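PDB 4G9Q: 4-carboxymuconolactone decarboxylase, which belongs to the all-alpha carboxymuconolactone decarboxylase family, forms a trimer, and may have peroxiredoxin-type activity. Local coordinates for residues A[51-54]-A[55-59]; A[69-73]-A[74-78]; A[244-247]-A[248-252]. All coordinates share one frame; numbering follows the deposited sequence.

The three contacts are local turns met in series along one all-helical chain. Contact 1 lies within the first turns of helix 51-65, contact 2 at the start of helix 73-86, the next helix, and contact 3 at the junction of helices 234-248 and 250-267. Contacts 1 and 2, with centres about 21 Å apart, lie in the first of the two carboxymuconolactone decarboxylase family regions of the chain; contact 3 lies in the second, its centre about 17 Å from that of contact 1 and about 16 Å from that of contact 2. None touches another. Contacts 1 and 3 both face the second subunit, whereas contact 2 is held within its own chain, where R76 reaches E239 and H243 of helix 234-248.

Contact 1 of 3, residues A[51-54]-A[55-59]; sequences PALE and QYTQQ
T57 turns its hydroxyl back onto the carbonyl of L53, one helical turn earlier: OG1 donates to L53 O over 2.8 Å. The first torsion accounts for this, since OG1 stands anti to the carbonyl carbon of T57 (chi1 -61°) and therefore beside its own backbone N. L53 O thus has two donors, T57 N at 2.9 Å and T57 OG1, which approach from opposite faces of the carbonyl plane; the hydroxyl lies well above that plane rather than on a lone pair. Y56 leans over the preceding turn in another way, its ring atom CD2 3.3 Å from A52 O and its CE2 4.5 Å from A52 CB, an oblique approach beside the bond from Y56 N to A52 O. E54 and Q58 run across each other at a slant, their carboxylate and amide planes 21° apart. The E54 carboxylate has its salt bridge with R39. Y56 and T57 look to the second subunit, where Y119 of that subunit meets the Y56 ring edge-to-face and W123 of that subunit bonds to T57 OG1 through its indole nitrogen. The T57 hydroxyl therefore couples an intrahelical acceptor to the trimer interface, its rotation fixed by partners in two chains.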
ATOM      1  N   PRO A  51      16.621 -19.053   5.900  1.00  8.29           N
ATOM      2  CA  PRO A  51      16.711 -19.600   7.256  1.00  8.39           C
ATOM      3  C   PRO A  51      16.969 -18.530   8.323  1.00  8.08           C
ATOM      4  O   PRO A  51      16.513 -18.677   9.459  1.00  8.19           O
ATOM      5  CB  PRO A  51      17.878 -20.598   7.166  1.00  8.61           C
ATOM      6  CG  PRO A  51      18.607 -20.241   5.922  1.00  8.46           C
ATOM      7  CD  PRO A  51      17.589 -19.689   4.986  1.00  8.62           C
ATOM      8  N   ALA A  52      17.663 -17.450   7.961  1.00  8.17           N
ATOM      9  CA  ALA A  52      17.881 -16.347   8.898  1.00  7.86           C
ATOM     10  C   ALA A  52      16.560 -15.704   9.313  1.00  8.02           C
ATOM     11  O   ALA A  52      16.392 -15.307  10.466  1.00  8.19           O
ATOM     12  CB  ALA A  52      18.826 -15.301   8.308  1.00  7.87           C
ATOM     13  N   LEU A  53      15.616 -15.617   8.378  1.00  8.11           N
ATOM     14  CA  LEU A  53      14.307 -15.040   8.685  1.00  8.56           C
ATOM     15  C   LEU A  53      13.554 -15.900   9.703  1.00  8.53           C
ATOM     16  O   LEU A  53      12.939 -15.376  10.634  1.00  8.71           O
ATOM     17  CB  LEU A  53      13.476 -14.847   7.415  1.00  8.59           C
ATOM     18  CG  LEU A  53      12.072 -14.240   7.582  1.00  9.85           C
ATOM     19  CD1 LEU A  53      12.098 -12.925   8.353  1.00 11.54           C
ATOM     20  CD2 LEU A  53      11.407 -14.073   6.228  1.00 11.15           C
ATOM     21  N   GLU A  54      13.611 -17.219   9.526  1.00  8.43           N
ATOM     22  CA  GLU A  54      12.950 -18.128  10.467  1.00  8.54           C
ATOM     23  C   GLU A  54      13.529 -17.984  11.865  1.00  8.44           C
ATOM     24  O   GLU A  54      12.786 -17.906  12.846  1.00  8.05           O
ATOM     25  CB  GLU A  54      13.029 -19.583  10.000  1.00  8.64           C
ATOM     26  CG  GLU A  54      12.244 -20.565  10.898  1.00 10.07           C
ATOM     27  CD  GLU A  54      10.761 -20.221  11.034  1.00 12.90           C
ATOM     28  OE1 GLU A  54      10.182 -19.637  10.092  1.00 13.02           O
ATOM     29  OE2 GLU A  54      10.171 -20.544  12.093  1.00 13.13           O
ATOM     30  N   GLN A  55      14.858 -17.932  11.949  1.00  8.87           N
ATOM     31  CA  GLN A  55      15.539 -17.742  13.229  1.00  9.14           C
ATOM     32  C   GLN A  55      15.125 -16.429  13.894  1.00  8.78           C
ATOM     33  O   GLN A  55      14.810 -16.402  15.091  1.00  8.87           O
ATOM     34  CB  GLN A  55      17.054 -17.769  13.039  1.00  9.70           C
ATOM     35  CG  GLN A  55      17.826 -17.821  14.344  1.00 12.48           C
ATOM     36  CD  GLN A  55      17.948 -19.231  14.863  1.00 17.13           C
ATOM     37  OE1 GLN A  55      16.972 -19.826  15.332  1.00 20.57           O
ATOM     38  NE2 GLN A  55      19.143 -19.788  14.765  1.00 18.21           N
ATOM     39  N   TYR A  56      15.121 -15.349  13.115  1.00  8.30           N
ATOM     40  CA  TYR A  56      14.710 -14.039  13.622  1.00  8.22           C
ATOM     41  C   TYR A  56      13.256 -14.039  14.096  1.00  8.04           C
ATOM     42  O   TYR A  56      12.927 -13.415  15.110  1.00  7.94           O
ATOM     43  CB  TYR A  56      14.901 -12.956  12.555  1.00  7.93           C
ATOM     44  CG  TYR A  56      16.327 -12.503  12.306  1.00  8.13           C
ATOM     45  CD1 TYR A  56      17.261 -12.424  13.342  1.00  8.59           C
ATOM     46  CD2 TYR A  56      16.725 -12.098  11.033  1.00  8.32           C
ATOM     47  CE1 TYR A  56      18.565 -11.972  13.106  1.00  9.94           C
ATOM     48  CE2 TYR A  56      18.020 -11.649  10.789  1.00  9.60           C
ATOM     49  CZ  TYR A  56      18.933 -11.592  11.825  1.00 10.77           C
ATOM     50  OH  TYR A  56      20.208 -11.140  11.578  1.00 11.13           O
ATOM     51  N   THR A  57      12.390 -14.741  13.370  1.00  8.09           N
ATOM     52  CA  THR A  57      10.977 -14.847  13.752  1.00  8.29           C
ATOM     53  C   THR A  57      10.864 -15.452  15.149  1.00  8.72           C
ATOM     54  O   THR A  57      10.179 -14.910  16.028  1.00  8.33           O
ATOM     55  CB  THR A  57      10.177 -15.695  12.738  1.00  8.35           C
ATOM     56  OG1 THR A  57      10.229 -15.070  11.453  1.00  8.10           O
ATOM     57  CG2 THR A  57       8.713 -15.829  13.174  1.00  8.03           C
ATOM     58  N   GLN A  58      11.566 -16.562  15.352  1.00  9.20           N
ATOM     59  CA  GLN A  58      11.540 -17.263  16.627  1.00 10.20           C
ATOM     60  C   GLN A  58      12.195 -16.461  17.748  1.00 10.39           C
ATOM     61  O   GLN A  58      11.576 -16.221  18.786  1.00 10.74           O
ATOM     62  CB  GLN A  58      12.188 -18.650  16.493  1.00 10.44           C
ATOM     63  CG  GLN A  58      11.476 -19.577  15.500  1.00 12.57           C
ATOM     64  CD  GLN A  58       9.973 -19.664  15.725  1.00 15.19           C
ATOM     65  OE1 GLN A  58       9.185 -19.522  14.786  1.00 17.88           O
ATOM     66  NE2 GLN A  58       9.568 -19.892  16.970  1.00 15.60           N
ATOM     67  N   GLN A  59      13.433 -16.027  17.529  1.00 10.37           N
ATOM     68  CA  GLN A  59      14.216 -15.418  18.601  1.00 10.92           C
ATOM     69  C   GLN A  59      13.897 -13.954  18.885  1.00 10.55           C
ATOM     70  O   GLN A  59      13.916 -13.533  20.042  1.00 11.01           O
ATOM     71  CB  GLN A  59      15.709 -15.589  18.338  1.00 11.23           C
ATOM     72  CG  GLN A  59      16.143 -17.047  18.305  1.00 13.76           C
ATOM     73  CD  GLN A  59      17.639 -17.210  18.207  1.00 15.71           C
ATOM     74  OE1 GLN A  59      18.363 -16.249  17.942  1.00 16.19           O
ATOM     75  NE2 GLN A  59      18.117 -18.437  18.419  1.00 17.21           N
TER

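Contact 2 of 3, residues A[69-73]-A[74-78]; sequences PGLNR and RDRSL
The R76 guanidinium carries L71 CB over one face, with R76 NH2 3.7 Å from that carbon, while R76 NE donates to L71 O at 2.9 Å. This acceptor is tilted 21° from the guanidinium plane, and the nitrogen stands above the L71 carbonyl plane. The R74 guanidinium has L78 CD1 over one face, offset toward the rim; at its edge D75 OD1 lies in plane, 2.8 Å from R74 NH1 in a salt bridge. D202 and E109 are further salt-bridge partners of R74, and R201 holds D75 OD2. N72 is the N-cap of helix 73-86: its OD1 accepts from D75 N at 2.8 Å, nearly in line with the side-chain C=O. For this N72 places CG between its backbone N and carbonyl carbon (chi1 70°). L71 packs across the side chain of D75 at about a right angle, CD1 lying 3.7 Å from D75 CB. R76 runs extended from CG to NE, and its far nitrogens reach E239 and H243 of helix 234-248; a leucine in its place would probably leave L71 O without this donor and the E239 carboxylate without its cationic mate. Further along, S77 N donates to R73 O over 2.9 Å.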
ATOM      1  N   PRO A  69       6.835  -6.674  28.248  1.00 10.93           N
ATOM      2  CA  PRO A  69       5.689  -6.649  29.165  1.00 10.77           C
ATOM      3  C   PRO A  69       4.882  -5.348  29.199  1.00 10.24           C
ATOM      4  O   PRO A  69       3.786  -5.337  29.769  1.00 10.18           O
ATOM      5  CB  PRO A  69       6.338  -6.902  30.531  1.00 11.05           C
ATOM      6  CG  PRO A  69       7.716  -6.373  30.385  1.00 11.92           C
ATOM      7  CD  PRO A  69       8.119  -6.694  28.973  1.00 10.99           C
ATOM      8  N   GLY A  70       5.409  -4.277  28.600  1.00  9.54           N
ATOM      9  CA  GLY A  70       4.735  -2.974  28.585  1.00  9.01           C
ATOM     10  C   GLY A  70       3.394  -2.973  27.870  1.00  8.68           C
ATOM     11  O   GLY A  70       2.544  -2.119  28.117  1.00  8.78           O
ATOM     12  N   LEU A  71       3.217  -3.932  26.971  1.00  7.90           N
ATOM     13  CA  LEU A  71       1.964  -4.113  26.258  1.00  7.55           C
ATOM     14  C   LEU A  71       1.677  -5.605  26.250  1.00  7.47           C
ATOM     15  O   LEU A  71       2.532  -6.404  25.850  1.00  7.09           O
ATOM     16  CB  LEU A  71       2.079  -3.573  24.829  1.00  7.56           C
ATOM     17  CG  LEU A  71       0.796  -3.435  24.003  1.00  7.29           C
ATOM     18  CD1 LEU A  71      -0.085  -2.293  24.527  1.00  6.95           C
ATOM     19  CD2 LEU A  71       1.165  -3.199  22.533  1.00  8.00           C
ATOM     20  N   ASN A  72       0.486  -5.982  26.706  1.00  7.45           N
ATOM     21  CA  ASN A  72       0.168  -7.397  26.900  1.00  8.04           C
ATOM     22  C   ASN A  72      -0.176  -8.114  25.596  1.00  8.07           C
ATOM     23  O   ASN A  72      -0.328  -7.467  24.555  1.00  8.06           O
ATOM     24  CB  ASN A  72      -0.891  -7.609  28.005  1.00  8.01           C
ATOM     25  CG  ASN A  72      -2.289  -7.122  27.621  1.00  9.45           C
ATOM     26  OD1 ASN A  72      -2.636  -7.005  26.448  1.00  8.82           O
ATOM     27  ND2 ASN A  72      -3.107  -6.849  28.635  1.00 11.59           N
ATOM     28  N   ARG A  73      -0.277  -9.440  25.649  1.00  8.41           N
ATOM     29  CA  ARG A  73      -0.476 -10.234  24.431  1.00  8.99           C
ATOM     30  C   ARG A  73      -1.825  -9.959  23.769  1.00  8.38           C
ATOM     31  O   ARG A  73      -1.930  -9.981  22.545  1.00  7.85           O
ATOM     32  CB  ARG A  73      -0.339 -11.728  24.719  1.00  9.89           C
ATOM     33  CG  ARG A  73       1.090 -12.218  24.883  1.00 12.89           C
ATOM     34  CD  ARG A  73       1.127 -13.729  25.147  1.00 18.61           C
ATOM     35  NE  ARG A  73       0.484 -14.085  26.416  1.00 23.59           N
ATOM     36  CZ  ARG A  73      -0.607 -14.844  26.540  1.00 25.79           C
ATOM     37  NH1 ARG A  73      -1.200 -15.364  25.473  1.00 27.37           N
ATOM     38  NH2 ARG A  73      -1.102 -15.096  27.744  1.00 27.54           N
ATOM     39  N   ARG A  74      -2.846  -9.716  24.588  1.00  8.19           N
ATOM     40  CA  ARG A  74      -4.179  -9.376  24.093  1.00  7.90           C
ATOM     41  C   ARG A  74      -4.128  -8.110  23.233  1.00  7.74           C
ATOM     42  O   ARG A  74      -4.641  -8.095  22.107  1.00  7.46           O
ATOM     43  CB  ARG A  74      -5.158  -9.221  25.264  1.00  8.26           C
ATOM     44  CG  ARG A  74      -6.613  -8.911  24.875  1.00  8.97           C
ATOM     45  CD  ARG A  74      -6.843  -7.418  24.737  1.00  9.78           C
ATOM     46  NE  ARG A  74      -8.262  -7.058  24.701  1.00 11.68           N
ATOM     47  CZ  ARG A  74      -8.710  -5.808  24.725  1.00 11.93           C
ATOM     48  NH1 ARG A  74      -7.856  -4.791  24.780  1.00 11.92           N
ATOM     49  NH2 ARG A  74     -10.015  -5.569  24.698  1.00 12.85           N
ATOM     50  N   ASP A  75      -3.503  -7.057  23.760  1.00  7.26           N
ATOM     51  CA  ASP A  75      -3.401  -5.792  23.033  1.00  7.45           C
ATOM     52  C   ASP A  75      -2.520  -5.938  21.801  1.00  7.01           C
ATOM     53  O   ASP A  75      -2.827  -5.371  20.756  1.00  6.75           O
ATOM     54  CB  ASP A  75      -2.860  -4.675  23.925  1.00  7.84           C
ATOM     55  CG  ASP A  75      -3.871  -4.190  24.948  1.00  9.53           C
ATOM     56  OD1 ASP A  75      -5.090  -4.314  24.711  1.00 11.61           O
ATOM     57  OD2 ASP A  75      -3.442  -3.674  26.001  1.00 11.79           O
ATOM     58  N   ARG A  76      -1.430  -6.694  21.925  1.00  6.79           N
ATOM     59  CA  ARG A  76      -0.564  -6.962  20.768  1.00  6.50           C
ATOM     60  C   ARG A  76      -1.318  -7.688  19.653  1.00  6.60           C
ATOM     61  O   ARG A  76      -1.104  -7.416  18.470  1.00  6.68           O
ATOM     62  CB  ARG A  76       0.692  -7.739  21.174  1.00  6.43           C
ATOM     63  CG  ARG A  76       1.715  -6.875  21.873  1.00  6.90           C
ATOM     64  CD  ARG A  76       2.966  -7.652  22.275  1.00  6.53           C
ATOM     65  NE  ARG A  76       3.716  -6.848  23.237  1.00  7.26           N
ATOM     66  CZ  ARG A  76       4.610  -5.920  22.909  1.00  6.87           C
ATOM     67  NH1 ARG A  76       4.911  -5.688  21.632  1.00  8.06           N
ATOM     68  NH2 ARG A  76       5.215  -5.229  23.864  1.00  7.66           N
ATOM     69  N   SER A  77      -2.209  -8.602  20.032  1.00  6.59           N
ATOM     70  CA  SER A  77      -3.042  -9.291  19.046  1.00  6.70           C
ATOM     71  C   SER A  77      -3.963  -8.322  18.294  1.00  6.70           C
ATOM     72  O   SER A  77      -4.086  -8.413  17.073  1.00  6.42           O
ATOM     73  CB  SER A  77      -3.844 -10.420  19.696  1.00  6.85           C
ATOM     74  OG  SER A  77      -3.019 -11.542  19.971  1.00  8.67           O
ATOM     75  N   LEU A  78      -4.590  -7.391  19.015  1.00  6.75           N
ATOM     76  CA  LEU A  78      -5.424  -6.368  18.379  1.00  7.08           C
ATOM     77  C   LEU A  78      -4.622  -5.493  17.419  1.00  6.98           C
ATOM     78  O   LEU A  78      -5.069  -5.209  16.307  1.00  7.30           O
ATOM     79  CB  LEU A  78      -6.125  -5.495  19.423  1.00  7.70           C
ATOM     80  CG  LEU A  78      -7.384  -6.081  20.069  1.00  9.38           C
ATOM     81  CD1 LEU A  78      -7.791  -5.209  21.247  1.00 11.55           C
ATOM     82  CD2 LEU A  78      -8.525  -6.208  19.058  1.00 11.12           C
TER

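Contact 3 of 3, residues A[244-247]-A[248-252]; sequences LAFY and AGWPN
A245 and F246 meet W250 across a helix-to-helix junction, where helix 234-248 ends and helix 250-267 begins after a break at G249. The backbone evidence for the break is direct. G249 is the first residue to leave helical geometry, with positive phi (93°), and at the same time the N-cap position of the next helix; a side chain here would collide with the carbonyl oxygen of A248, so that glycine is the residue these backbone angles admit. Just before it, A248 N donates to L244 O at 2.7 Å, an i to i+4 bond.

The aromatic interaction is a T-shaped pair. W250 directs the edge of its six-membered ring at the face of F246, with the planes 73° apart and the centroids separated by 5.0 Å. W250 CZ3 lies above the centre of the F246 ring, and W250 CH2 comes to 3.6 Å from F246 CZ. The two side chains run side by side and point the same way. Y183 of the second subunit also meets the F246 ring edge-to-face, so the junction forms part of the trimer interface.

The aliphatic interaction is a CH-pi contact on one face of the indole. A245 CB stands 3.9 Å from the centroid of the W250 six-membered ring, only 16° off its normal.

Polar ends are satisfied by outside partners. T184 of the second subunit bonds to W250 NE1. Within the chain, the Y247 hydroxyl is hydrogen-bonded with Y96 and W66. Nearest of all to the methyl of A245 in the indole is W250 CE3, 3.7 Å from A245 CB.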
ATOM      1  N   LEU A 244       4.816  -2.422  15.679  1.00  5.69           N
ATOM      2  CA  LEU A 244       4.520  -2.177  14.274  1.00  5.91           C
ATOM      3  C   LEU A 244       5.754  -1.982  13.395  1.00  5.95           C
ATOM      4  O   LEU A 244       5.659  -2.108  12.175  1.00  6.20           O
ATOM      5  CB  LEU A 244       3.566  -0.990  14.131  1.00  6.20           C
ATOM      6  CG  LEU A 244       2.145  -1.268  14.627  1.00  7.07           C
ATOM      7  CD1 LEU A 244       1.316   0.011  14.585  1.00  8.82           C
ATOM      8  CD2 LEU A 244       1.487  -2.374  13.806  1.00  9.06           C
ATOM      9  N   ALA A 245       6.904  -1.677  13.993  1.00  5.73           N
ATOM     10  CA  ALA A 245       8.157  -1.652  13.224  1.00  5.81           C
ATOM     11  C   ALA A 245       8.386  -3.002  12.546  1.00  6.12           C
ATOM     12  O   ALA A 245       8.859  -3.074  11.409  1.00  6.28           O
ATOM     13  CB  ALA A 245       9.335  -1.305  14.116  1.00  6.09           C
ATOM     14  N   PHE A 246       8.023  -4.070  13.248  1.00  6.33           N
ATOM     15  CA  PHE A 246       8.208  -5.423  12.734  1.00  6.41           C
ATOM     16  C   PHE A 246       7.132  -5.817  11.740  1.00  6.88           C
ATOM     17  O   PHE A 246       7.437  -6.369  10.681  1.00  7.53           O
ATOM     18  CB  PHE A 246       8.312  -6.425  13.889  1.00  6.28           C
ATOM     19  CG  PHE A 246       9.486  -6.167  14.787  1.00  6.55           C
ATOM     20  CD1 PHE A 246      10.683  -6.863  14.604  1.00  6.91           C
ATOM     21  CD2 PHE A 246       9.419  -5.195  15.779  1.00  6.81           C
ATOM     22  CE1 PHE A 246      11.780  -6.609  15.415  1.00  6.93           C
ATOM     23  CE2 PHE A 246      10.516  -4.930  16.591  1.00  7.51           C
ATOM     24  CZ  PHE A 246      11.701  -5.640  16.405  1.00  7.52           C
ATOM     25  N   TYR A 247       5.879  -5.505  12.061  1.00  7.16           N
ATOM     26  CA  TYR A 247       4.753  -5.901  11.207  1.00  7.21           C
ATOM     27  C   TYR A 247       4.491  -4.981  10.025  1.00  7.32           C
ATOM     28  O   TYR A 247       3.959  -5.424   9.010  1.00  8.11           O
ATOM     29  CB  TYR A 247       3.486  -6.110  12.040  1.00  7.48           C
ATOM     30  CG  TYR A 247       3.547  -7.411  12.800  1.00  6.73           C
ATOM     31  CD1 TYR A 247       3.213  -8.614  12.179  1.00  6.70           C
ATOM     32  CD2 TYR A 247       3.988  -7.447  14.126  1.00  7.44           C
ATOM     33  CE1 TYR A 247       3.291  -9.822  12.863  1.00  7.20           C
ATOM     34  CE2 TYR A 247       4.075  -8.653  14.821  1.00  6.58           C
ATOM     35  CZ  TYR A 247       3.724  -9.832  14.190  1.00  7.71           C
ATOM     36  OH  TYR A 247       3.804 -11.024  14.878  1.00  7.12           O
ATOM     37  N   ALA A 248       4.869  -3.712  10.153  1.00  7.23           N
ATOM     38  CA  ALA A 248       4.595  -2.736   9.104  1.00  7.41           C
ATOM     39  C   ALA A 248       5.864  -2.096   8.545  1.00  7.28           C
ATOM     40  O   ALA A 248       5.789  -1.227   7.677  1.00  7.62           O
ATOM     41  CB  ALA A 248       3.626  -1.675   9.612  1.00  7.03           C
ATOM     42  N   GLY A 249       7.024  -2.543   9.026  1.00  7.04           N
ATOM     43  CA  GLY A 249       8.305  -2.057   8.521  1.00  6.51           C
ATOM     44  C   GLY A 249       8.846  -0.896   9.335  1.00  6.08           C
ATOM     45  O   GLY A 249       8.082  -0.077   9.851  1.00  6.08           O
ATOM     46  N   TRP A 250      10.172  -0.824   9.441  1.00  5.79           N
ATOM     47  CA  TRP A 250      10.835   0.212  10.232  1.00  5.58           C
ATOM     48  C   TRP A 250      10.431   1.640   9.829  1.00  5.48           C
ATOM     49  O   TRP A 250      10.127   2.455  10.701  1.00  5.54           O
ATOM     50  CB  TRP A 250      12.366   0.055  10.187  1.00  5.58           C
ATOM     51  CG  TRP A 250      12.972  -0.051  11.546  1.00  5.25           C
ATOM     52  CD1 TRP A 250      13.656   0.911  12.226  1.00  4.40           C
ATOM     53  CD2 TRP A 250      12.933  -1.200  12.398  1.00  5.54           C
ATOM     54  NE1 TRP A 250      14.053   0.428  13.460  1.00  5.35           N
ATOM     55  CE2 TRP A 250      13.614  -0.862  13.589  1.00  5.71           C
ATOM     56  CE3 TRP A 250      12.377  -2.479  12.271  1.00  6.42           C
ATOM     57  CZ2 TRP A 250      13.766  -1.768  14.647  1.00  7.47           C
ATOM     58  CZ3 TRP A 250      12.519  -3.378  13.322  1.00  6.90           C
ATOM     59  CH2 TRP A 250      13.215  -3.014  14.496  1.00  6.38           C
ATOM     60  N   PRO A 251      10.434   1.955   8.515  1.00  5.29           N
ATOM     61  CA  PRO A 251      10.115   3.330   8.137  1.00  5.37           C
ATOM     62  C   PRO A 251       8.747   3.807   8.630  1.00  5.71           C
ATOM     63  O   PRO A 251       8.627   4.960   9.042  1.00  6.02           O
ATOM     64  CB  PRO A 251      10.180   3.293   6.611  1.00  5.76           C
ATOM     65  CG  PRO A 251      11.232   2.246   6.344  1.00  5.07           C
ATOM     66  CD  PRO A 251      10.940   1.182   7.358  1.00  5.33           C
ATOM     67  N   ASN A 252       7.740   2.934   8.602  1.00  5.74           N
ATOM     68  CA  ASN A 252       6.415   3.307   9.120  1.00  6.47           C
ATOM     69  C   ASN A 252       6.455   3.642  10.615  1.00  6.86           C
ATOM     70  O   ASN A 252       5.895   4.650  11.041  1.00  7.02           O
ATOM     71  CB  ASN A 252       5.367   2.227   8.829  1.00  6.90           C
ATOM     72  CG  ASN A 252       4.780   2.324   7.417  1.00  7.48           C
ATOM     73  OD1 ASN A 252       4.435   1.306   6.817  1.00 10.17           O
ATOM     74  ND2 ASN A 252       4.662   3.538   6.891  1.00  6.22           N
TER